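Local coordinates for USP37 protein (PDB 3U12) that is the pleckstrin homology domain of a protein that probably acts as a cysteine-type deubiquitinase, cleaving bonds to the C-terminal glycine of ubiquitin, at residues Asn72-Val77 / Gln93-Leu98. Residues are numbered along the deposited sequence; the frame is centred on the assembly and turned at random.
Sequences NIKNVV and QDNSFL. With SO4 (sulfate ion), chain C.
Gln93 N donates to Asn72 O (2.8 Å, N-H...O 154°), joining the residue just before strand 73-80 to the turn between strands 85-92 and 97-104; the alpha carbons come closest at Lys74 and Gln93, 4.9 Å. The backbones of Lys74 and Asn75 both hydrogen-bond to Thr91, making a classic beta bulge. The Gln93 side chain, extended beyond CG, carries NE2 to Ile73 O at 3.1 Å. That bond is nearly straight (176°) and lies in the Gln93 amide plane, yet it meets the carbonyl from above its plane. NE2 also donates to sulfate O4 (2.8 Å), so two acceptors fix the rotation of the amide; the ion, which probably came from the crystallisation solution, is bound by His71 and Asn121 too. The Asn72 side chain runs past that of Gln93 in the opposite direction, while its ND2 donates to Gln68 O. Lys74 NZ donates a hydrogen bond to Asn95 OD1 at 2.8 Å, almost in line with the C=O bond, the lysine chain bending at chi3 (-94°). Within the turn, Asp94 OD1 accepts from Ser96 N (3.3 Å) in an Asx turn, and from Ser96 OG. In this PH-domain sheet, antiparallel strands 73-80 and 97-104 flank 85-92, and C-terminal helix 105-119 packs on Ile73 through Val118 and His119.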
ATOM      1  N   ASN A  72      11.365   4.536  -4.682  1.00 23.48           N
ATOM      2  CA  ASN A  72      10.132   5.254  -5.037  1.00 22.76           C
ATOM      3  C   ASN A  72       9.219   5.548  -3.829  1.00 25.71           C
ATOM      4  O   ASN A  72       8.126   6.067  -4.011  1.00 25.08           O
ATOM      5  CB  ASN A  72       9.352   4.498  -6.143  1.00 21.22           C
ATOM      6  CG  ASN A  72       8.329   5.346  -6.888  1.00 34.57           C
ATOM      7  OD1 ASN A  72       8.514   6.541  -7.083  1.00 33.61           O
ATOM      8  ND2 ASN A  72       7.216   4.754  -7.319  1.00 23.83           N
ATOM      9  N   ILE A  73       9.667   5.267  -2.609  1.00 21.73           N
ATOM     10  CA  ILE A  73       8.874   5.549  -1.407  1.00 22.90           C
ATOM     11  C   ILE A  73       9.285   6.916  -0.854  1.00 32.62           C
ATOM     12  O   ILE A  73      10.483   7.184  -0.677  1.00 33.90           O
ATOM     13  CB  ILE A  73       9.019   4.445  -0.318  1.00 24.83           C
ATOM     14  CG1 ILE A  73       8.438   3.089  -0.804  1.00 22.37           C
ATOM     15  CG2 ILE A  73       8.350   4.874   1.004  1.00 26.48           C
ATOM     16  CD1 ILE A  73       8.758   1.885   0.208  1.00 20.52           C
ATOM     17  N   LYS A  74       8.288   7.771  -0.600  1.00 29.66           N
ATOM     18  CA  LYS A  74       8.497   9.096  -0.035  1.00 32.20           C
ATOM     19  C   LYS A  74       8.247   9.001   1.462  1.00 36.63           C
ATOM     20  O   LYS A  74       9.141   9.328   2.248  1.00 40.33           O
ATOM     21  CB  LYS A  74       7.571  10.133  -0.696  1.00 35.51           C
ATOM     22  CG  LYS A  74       8.048  11.574  -0.463  1.00 52.76           C
ATOM     23  CD  LYS A  74       6.946  12.595  -0.647  1.00 66.65           C
ATOM     24  CE  LYS A  74       6.892  13.174  -2.039  1.00 80.81           C
ATOM     25  NZ  LYS A  74       6.050  14.399  -2.073  1.00 93.99           N
ATOM     26  N   ASN A  75       7.047   8.534   1.868  1.00 31.07           N
ATOM     27  CA  ASN A  75       6.718   8.376   3.294  1.00 32.07           C
ATOM     28  C   ASN A  75       5.621   7.334   3.527  1.00 33.37           C
ATOM     29  O   ASN A  75       4.884   6.948   2.601  1.00 30.50           O
ATOM     30  CB  ASN A  75       6.377   9.720   3.974  1.00 41.71           C
ATOM     31  CG  ASN A  75       5.286  10.533   3.339  1.00 76.18           C
ATOM     32  OD1 ASN A  75       4.115  10.153   3.337  1.00 72.67           O
ATOM     33  ND2 ASN A  75       5.635  11.729   2.885  1.00 73.37           N
ATOM     34  N   VAL A  76       5.588   6.813   4.746  1.00 29.77           N
ATOM     35  CA  VAL A  76       4.620   5.822   5.219  1.00 30.24           C
ATOM     36  C   VAL A  76       4.111   6.260   6.589  1.00 36.67           C
ATOM     37  O   VAL A  76       4.903   6.484   7.510  1.00 38.49           O
ATOM     38  CB  VAL A  76       5.130   4.349   5.248  1.00 34.12           C
ATOM     39  CG1 VAL A  76       3.959   3.380   5.387  1.00 32.90           C
ATOM     40  CG2 VAL A  76       5.954   4.003   4.013  1.00 33.08           C
ATOM     41  N   VAL A  77       2.797   6.429   6.707  1.00 32.76           N
ATOM     42  CA  VAL A  77       2.158   6.863   7.943  1.00 34.69           C
ATOM     43  C   VAL A  77       1.086   5.839   8.309  1.00 38.17           C
ATOM     44  O   VAL A  77       0.369   5.366   7.423  1.00 35.14           O
ATOM     45  CB  VAL A  77       1.547   8.308   7.806  1.00 40.39           C
ATOM     46  CG1 VAL A  77       0.826   8.743   9.081  1.00 43.13           C
ATOM     47  CG2 VAL A  77       2.611   9.342   7.438  1.00 41.27           C
ATOM     48  N   GLN A  93       7.392   8.744  -4.419  1.00 30.86           N
ATOM     49  CA  GLN A  93       8.212   9.880  -4.857  1.00 34.17           C
ATOM     50  C   GLN A  93       7.596  10.615  -6.056  1.00 40.19           C
ATOM     51  O   GLN A  93       7.880  11.803  -6.258  1.00 41.89           O
ATOM     52  CB  GLN A  93       9.676   9.461  -5.124  1.00 36.34           C
ATOM     53  CG  GLN A  93      10.444   9.168  -3.816  1.00 42.57           C
ATOM     54  CD  GLN A  93      11.897   8.750  -3.957  1.00 58.36           C
ATOM     55  OE1 GLN A  93      12.618   9.144  -4.886  1.00 54.63           O
ATOM     56  NE2 GLN A  93      12.396   8.021  -2.957  1.00 47.67           N
ATOM     57  N   ASP A  94       6.710   9.941  -6.806  1.00 35.82           N
ATOM     58  CA  ASP A  94       6.010  10.571  -7.920  1.00 37.84           C
ATOM     59  C   ASP A  94       4.686  11.221  -7.438  1.00 40.76           C
ATOM     60  O   ASP A  94       3.888  11.676  -8.257  1.00 41.65           O
ATOM     61  CB  ASP A  94       5.793   9.577  -9.064  1.00 38.44           C
ATOM     62  CG  ASP A  94       4.681   8.583  -8.837  1.00 45.61           C
ATOM     63  OD1 ASP A  94       4.431   8.225  -7.662  1.00 40.00           O
ATOM     64  OD2 ASP A  94       4.103   8.106  -9.838  1.00 56.81           O
ATOM     65  N   ASN A  95       4.471  11.251  -6.103  1.00 35.73           N
ATOM     66  CA  ASN A  95       3.336  11.874  -5.405  1.00 36.36           C
ATOM     67  C   ASN A  95       2.067  11.027  -5.386  1.00 35.78           C
ATOM     68  O   ASN A  95       1.052  11.490  -4.856  1.00 36.55           O
ATOM     69  CB  ASN A  95       3.042  13.306  -5.922  1.00 39.91           C
ATOM     70  CG  ASN A  95       4.129  14.283  -5.568  1.00 60.29           C
ATOM     71  OD1 ASN A  95       4.670  14.263  -4.464  1.00 51.76           O
ATOM     72  ND2 ASN A  95       4.476  15.158  -6.500  1.00 58.26           N
ATOM     73  N   SER A  96       2.125   9.778  -5.906  1.00 28.16           N
ATOM     74  CA  SER A  96       1.006   8.846  -5.796  1.00 25.23           C
ATOM     75  C   SER A  96       0.752   8.628  -4.286  1.00 28.11           C
ATOM     76  O   SER A  96       1.702   8.552  -3.491  1.00 27.30           O
ATOM     77  CB  SER A  96       1.339   7.507  -6.430  1.00 25.26           C
ATOM     78  OG  SER A  96       1.753   7.641  -7.776  1.00 30.82           O
ATOM     79  N   PHE A  97      -0.520   8.624  -3.895  1.00 24.06           N
ATOM     80  CA  PHE A  97      -0.929   8.441  -2.510  1.00 23.46           C
ATOM     81  C   PHE A  97      -1.855   7.237  -2.460  1.00 25.91           C
ATOM     82  O   PHE A  97      -2.898   7.240  -3.115  1.00 26.05           O
ATOM     83  CB  PHE A  97      -1.659   9.682  -2.013  1.00 28.06           C
ATOM     84  CG  PHE A  97      -2.023   9.658  -0.546  1.00 30.88           C
ATOM     85  CD1 PHE A  97      -1.038   9.679   0.433  1.00 33.42           C
ATOM     86  CD2 PHE A  97      -3.355   9.654  -0.145  1.00 34.90           C
ATOM     87  CE1 PHE A  97      -1.377   9.665   1.788  1.00 36.74           C
ATOM     88  CE2 PHE A  97      -3.695   9.670   1.212  1.00 39.36           C
ATOM     89  CZ  PHE A  97      -2.704   9.689   2.169  1.00 37.93           C
ATOM     90  N   LEU A  98      -1.457   6.209  -1.715  1.00 19.91           N
ATOM     91  CA  LEU A  98      -2.207   4.966  -1.559  1.00 19.03           C
ATOM     92  C   LEU A  98      -2.625   4.800  -0.126  1.00 22.74           C
ATOM     93  O   LEU A  98      -1.776   4.818   0.773  1.00 21.78           O
ATOM     94  CB  LEU A  98      -1.364   3.748  -1.981  1.00 17.42           C
ATOM     95  CG  LEU A  98      -1.049   3.603  -3.487  1.00 21.46           C
ATOM     96  CD1 LEU A  98       0.114   4.489  -3.907  1.00 22.92           C
ATOM     97  CD2 LEU A  98      -0.671   2.189  -3.812  1.00 24.56           C
TER
HETATM   98  S   SO4 C1000      16.299   6.693  -3.177  1.00 87.16           S
HETATM   99  O1  SO4 C1000      17.358   7.546  -2.617  1.00 91.67           O
HETATM  100  O2  SO4 C1000      16.271   6.848  -4.639  1.00 91.80           O
HETATM  101  O3  SO4 C1000      16.577   5.296  -2.829  1.00 93.10           O
HETATM  102  O4  SO4 C1000      14.996   7.084  -2.610  1.00 92.20           O